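Local coordinates for ciona betagamma-crystallin (Ciona intestinalis, PDB 2BV2), which binds calcium and serves as a structural component of the neuroectodermal visual system of this sea squirt, at residues F45-D49 and E50-G54; I4-D8 and V9-G13. One frame throughout, in Å; residues are numbered along the deposited sequence.

Contact 1 of 2, residues F45-D49 and E50-G54; sequences FVFDD and EGFSG. With CA (calcium ion), chain D.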
loop_
_atom_site.group_PDB
_atom_site.type_symbol
_atom_site.label_atom_id
_atom_site.label_comp_id
_atom_site.label_asym_id
_atom_site.label_seq_id
_atom_site.Cartn_x
_atom_site.Cartn_y
_atom_site.Cartn_z
ATOM N N PHE A 45 -6.375 1.273 -4.890
ATOM C CA PHE A 45 -5.311 1.849 -5.685
ATOM C C PHE A 45 -4.259 2.394 -4.734
ATOM O O PHE A 45 -4.570 3.133 -3.804
ATOM C CB PHE A 45 -5.841 2.987 -6.561
ATOM C CG PHE A 45 -6.712 2.519 -7.693
ATOM C CD1 PHE A 45 -6.155 2.100 -8.892
ATOM C CD2 PHE A 45 -8.090 2.507 -7.559
ATOM C CE1 PHE A 45 -6.959 1.672 -9.941
ATOM C CE2 PHE A 45 -8.903 2.082 -8.610
ATOM C CZ PHE A 45 -8.332 1.659 -9.796
ATOM N N VAL A 46 -3.006 2.056 -4.986
ATOM C CA VAL A 46 -1.928 2.586 -4.184
ATOM C C VAL A 46 -1.055 3.441 -5.095
ATOM O O VAL A 46 -0.874 3.117 -6.252
ATOM C CB VAL A 46 -1.115 1.468 -3.476
ATOM C CG1 VAL A 46 -2.020 0.700 -2.525
ATOM C CG2 VAL A 46 -0.453 0.547 -4.473
ATOM N N PHE A 47 -0.538 4.538 -4.550
ATOM C CA PHE A 47 0.128 5.564 -5.333
ATOM C C PHE A 47 1.499 5.888 -4.766
ATOM O O PHE A 47 1.659 5.944 -3.555
ATOM C CB PHE A 47 -0.690 6.846 -5.288
ATOM C CG PHE A 47 -2.082 6.714 -5.825
ATOM C CD1 PHE A 47 -2.375 7.110 -7.117
ATOM C CD2 PHE A 47 -3.125 6.276 -5.012
ATOM C CE1 PHE A 47 -3.658 7.011 -7.609
ATOM C CE2 PHE A 47 -4.410 6.182 -5.498
ATOM C CZ PHE A 47 -4.680 6.554 -6.787
ATOM N N ASP A 48 2.465 6.156 -5.651
ATOM C CA ASP A 48 3.807 6.571 -5.236
ATOM C C ASP A 48 3.978 8.049 -4.846
ATOM O O ASP A 48 5.004 8.390 -4.249
ATOM C CB ASP A 48 4.838 6.201 -6.301
ATOM C CG ASP A 48 5.047 4.703 -6.406
ATOM O OD1 ASP A 48 4.537 3.961 -5.535
ATOM O OD2 ASP A 48 5.723 4.264 -7.357
ATOM N N ASP A 49 3.016 8.917 -5.175
ATOM C CA ASP A 49 2.994 10.274 -4.638
ATOM C C ASP A 49 1.863 10.403 -3.632
ATOM O O ASP A 49 0.949 9.565 -3.579
ATOM C CB ASP A 49 2.815 11.349 -5.727
ATOM C CG ASP A 49 4.014 11.468 -6.666
ATOM O OD1 ASP A 49 5.073 10.826 -6.407
ATOM O OD2 ASP A 49 3.877 12.234 -7.664
ATOM N N GLU A 50 1.943 11.462 -2.827
ATOM C CA GLU A 50 0.870 11.815 -1.904
ATOM C C GLU A 50 -0.319 12.330 -2.715
ATOM O O GLU A 50 -0.183 12.704 -3.884
ATOM C CB GLU A 50 1.336 12.881 -0.918
ATOM C CG GLU A 50 2.511 12.460 -0.042
ATOM C CD GLU A 50 2.947 13.565 0.909
ATOM O OE1 GLU A 50 4.093 13.512 1.420
ATOM O OE2 GLU A 50 2.141 14.488 1.132
ATOM N N GLY A 51 -1.492 12.312 -2.104
ATOM C CA GLY A 51 -2.677 12.868 -2.727
ATOM C C GLY A 51 -3.244 12.072 -3.883
ATOM O O GLY A 51 -3.843 12.655 -4.783
ATOM N N PHE A 52 -3.107 10.744 -3.849
ATOM C CA PHE A 52 -3.676 9.902 -4.876
ATOM C C PHE A 52 -3.167 10.318 -6.239
ATOM O O PHE A 52 -3.952 10.553 -7.173
ATOM C CB PHE A 52 -5.208 9.977 -4.837
ATOM C CG PHE A 52 -5.769 9.918 -3.453
ATOM C CD1 PHE A 52 -6.621 10.903 -2.990
ATOM C CD2 PHE A 52 -5.392 8.911 -2.592
ATOM C CE1 PHE A 52 -7.123 10.855 -1.713
ATOM C CE2 PHE A 52 -5.907 8.848 -1.311
ATOM C CZ PHE A 52 -6.753 9.820 -0.871
ATOM N N SER A 53 -1.846 10.412 -6.348
ATOM C CA SER A 53 -1.229 10.910 -7.562
ATOM C C SER A 53 0.114 10.243 -7.692
ATOM O O SER A 53 0.514 9.515 -6.793
ATOM C CB SER A 53 -1.096 12.429 -7.507
ATOM O OG SER A 53 -0.105 12.827 -6.573
ATOM N N GLY A 54 0.819 10.499 -8.788
ATOM C CA GLY A 54 2.031 9.729 -9.120
ATOM C C GLY A 54 1.679 8.316 -9.596
ATOM O O GLY A 54 0.506 7.950 -9.690
HETATM CA CA CA D . 6.453 7.994 -2.504
#

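Contact 2 of 2, residues I4-D8 and V9-G13; sequences ILFED and VEFGG. With CA (calcium ion), chain C.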
loop_
_atom_site.group_PDB
_atom_site.type_symbol
_atom_site.label_atom_id
_atom_site.label_comp_id
_atom_site.label_asym_id
_atom_site.label_seq_id
_atom_site.Cartn_x
_atom_site.Cartn_y
_atom_site.Cartn_z
ATOM N N ILE A 4 -3.761 -4.091 4.334
ATOM C CA ILE A 4 -2.680 -4.104 5.322
ATOM C C ILE A 4 -1.343 -3.887 4.604
ATOM O O ILE A 4 -0.958 -4.676 3.726
ATOM C CB ILE A 4 -2.641 -5.419 6.091
ATOM C CG1 ILE A 4 -3.981 -5.685 6.783
ATOM C CG2 ILE A 4 -1.522 -5.407 7.116
ATOM C CD1 ILE A 4 -4.176 -7.139 7.171
ATOM N N LEU A 5 -0.643 -2.828 5.014
ATOM C CA LEU A 5 0.634 -2.437 4.437
ATOM C C LEU A 5 1.734 -2.916 5.359
ATOM O O LEU A 5 1.604 -2.782 6.571
ATOM C CB LEU A 5 0.716 -0.921 4.347
ATOM C CG LEU A 5 -0.420 -0.175 3.635
ATOM C CD1 LEU A 5 -0.172 1.312 3.682
ATOM C CD2 LEU A 5 -0.651 -0.628 2.193
ATOM N N PHE A 6 2.813 -3.447 4.785
ATOM C CA PHE A 6 3.920 -4.002 5.551
ATOM C C PHE A 6 5.226 -3.331 5.209
ATOM O O PHE A 6 5.511 -3.112 4.039
ATOM C CB PHE A 6 4.081 -5.505 5.271
ATOM C CG PHE A 6 2.969 -6.343 5.816
ATOM C CD1 PHE A 6 3.075 -6.950 7.065
ATOM C CD2 PHE A 6 1.830 -6.556 5.073
ATOM C CE1 PHE A 6 2.020 -7.728 7.568
ATOM C CE2 PHE A 6 0.763 -7.316 5.578
ATOM C CZ PHE A 6 0.862 -7.908 6.798
ATOM N N GLU A 7 6.058 -3.115 6.229
ATOM C CA GLU A 7 7.367 -2.492 6.071
ATOM C C GLU A 7 8.345 -3.331 5.269
ATOM O O GLU A 7 9.118 -2.788 4.455
ATOM C CB GLU A 7 7.918 -2.207 7.475
ATOM C CG GLU A 7 9.345 -1.670 7.543
ATOM C CD GLU A 7 10.082 -2.156 8.782
ATOM O OE1 GLU A 7 9.484 -2.911 9.557
ATOM O OE2 GLU A 7 11.260 -1.788 8.982
ATOM N N ASP A 8 8.320 -4.647 5.498
ATOM C CA ASP A 8 9.225 -5.577 4.833
ATOM C C ASP A 8 8.492 -6.495 3.844
ATOM O O ASP A 8 7.306 -6.724 3.948
ATOM C CB ASP A 8 9.933 -6.470 5.856
ATOM C CG ASP A 8 10.742 -5.677 6.887
ATOM O OD1 ASP A 8 11.067 -4.484 6.636
ATOM O OD2 ASP A 8 11.036 -6.260 7.964
ATOM N N VAL A 9 9.257 -7.054 2.917
ATOM C CA VAL A 9 8.763 -8.086 2.024
ATOM C C VAL A 9 8.248 -9.304 2.803
ATOM O O VAL A 9 8.564 -9.519 3.994
ATOM C CB VAL A 9 9.834 -8.536 0.981
ATOM C CG1 VAL A 9 10.280 -7.368 0.152
ATOM C CG2 VAL A 9 11.007 -9.221 1.650
ATOM N N GLU A 10 7.430 -10.104 2.122
ATOM C CA GLU A 10 6.903 -11.338 2.714
ATOM C C GLU A 10 6.139 -11.085 4.008
ATOM O O GLU A 10 6.120 -11.934 4.900
ATOM C CB GLU A 10 8.024 -12.372 2.910
ATOM C CG GLU A 10 8.697 -12.785 1.594
ATOM C CD GLU A 10 7.817 -13.682 0.702
ATOM O OE1 GLU A 10 6.718 -14.097 1.131
ATOM O OE2 GLU A 10 8.240 -13.987 -0.438
ATOM N N PHE A 11 5.512 -9.909 4.092
ATOM C CA PHE A 11 4.593 -9.566 5.194
ATOM C C PHE A 11 5.282 -9.517 6.565
ATOM O O PHE A 11 4.677 -9.739 7.609
ATOM C CB PHE A 11 3.388 -10.499 5.176
ATOM C CG PHE A 11 2.970 -10.867 3.797
ATOM C CD1 PHE A 11 3.211 -12.132 3.308
ATOM C CD2 PHE A 11 2.464 -9.902 2.943
ATOM C CE1 PHE A 11 2.872 -12.453 2.007
ATOM C CE2 PHE A 11 2.155 -10.207 1.637
ATOM C CZ PHE A 11 2.338 -11.482 1.172
ATOM N N GLY A 12 6.541 -9.137 6.532
ATOM C CA GLY A 12 7.316 -8.901 7.739
ATOM C C GLY A 12 7.338 -7.449 8.185
ATOM O O GLY A 12 6.855 -6.530 7.491
ATOM N N GLY A 13 7.923 -7.233 9.354
ATOM C CA GLY A 13 8.130 -5.888 9.853
ATOM C C GLY A 13 6.857 -5.230 10.330
ATOM O O GLY A 13 5.842 -5.892 10.574
HETATM CA CA CA C . 10.549 -1.450 3.256
HETATM O O HOH W 1 12.607 -1.690 2.188
#

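Contact 1 of 2, residues F45-D49 and E50-G54
F47 holds CG beside its backbone N and anti to the carbonyl carbon (chi1 -60°), which lays its ring against the returning chain at F52; the same choice in F52 (chi1 -43°) puts the edge of its ring toward the F47 face. This is the folded hairpin of the second Greek key motif of a betagamma-crystallin domain. Strand 44-47 ends, and the chain folds back before strand 56-59. The F47 ring lies against the backbone of F52. F52 CA sits over the centre of the ring face, 3.6 Å from the F47 centroid, as a CH-pi contact. F52 CB touches the rim at F47 CE2, 3.9 Å away. The two rings form an offset edge-to-face pair, with planes at 62°. At the edge of the F47 ring, in its plane, lies G54 O. The F52 side chain also packs on K81 of strand 79-82.

Across the bend, D49 N donates to S53 O at 3.0 Å in a bent bond. S79 OG hydrogen-bonds to both D49 O and F52 N, tying the hairpin to strand 79-82. A CB on G54 would clash with D49 CG, and its positive phi also favours glycine. D48 O binds calcium at 2.3 Å, with D32, E76 and S78 completing the protein ligands. D48 OD2 turns elsewhere, to Y57 OH. On the loop itself, S53 OG donates to E50 O at 2.7 Å, nearly in line with the C=O bond of E50.

Contact 2 of 2, residues I4-D8 and V9-G13
After strand 2-6 the chain doubles back, so that D8 N donates to G12 O at 3.1 Å. A second backbone bond, G12 N to V9 O, holds the bend from within. The F6 ring lies against the returning chain. F11 CA stands over one face, offset toward the rim, in a CH-pi contact of 3.8 Å to the F6 centroid. F11 O approaches F6 CD1 at 3.3 Å. With chi1 -36°, F11 swings its ring round so that its edge meets the F6 face, planes at 74°. The F11 CB touches F6 CE1 at 3.9 Å. With an alanine in place of F6, the edge of the F11 ring would probably lose the face it rests on, and a gap would open beside F11 CA and CB.

This is the folded hairpin of the first Greek key motif. S36 OG hydrogen-bonds to both D8 O and F11 N, linking the bend to strand 36-41. F11 also packs on I38 and P65. E7 O binds calcium at 2.3 Å, beside I33, S35, D75 and a water. The E7 side chain bends at chi2, and its OE1 takes K14 N. G13 CA lies 3.3 Å from E7 OE1 and 3.5 Å from D8 OD2, where any CB on G13 would clash with both oxygens.

Contacts 1 and 2 are the same folded hairpin in the two Greek key motifs of one domain. Their centres are 19 Å apart, on opposite sides of the chain's centre, and their nearest atoms are about 5 Å apart without touching. Each gives one backbone oxygen to a calcium ion. Neither site is complete within its own motif. The calcium at contact 2 also takes D75 from the second motif, and the calcium at contact 1 takes D32 from the first. The two calcium ions are 11.8 Å apart. This crossed pair of sites is characteristic of calcium-binding betagamma-crystallins.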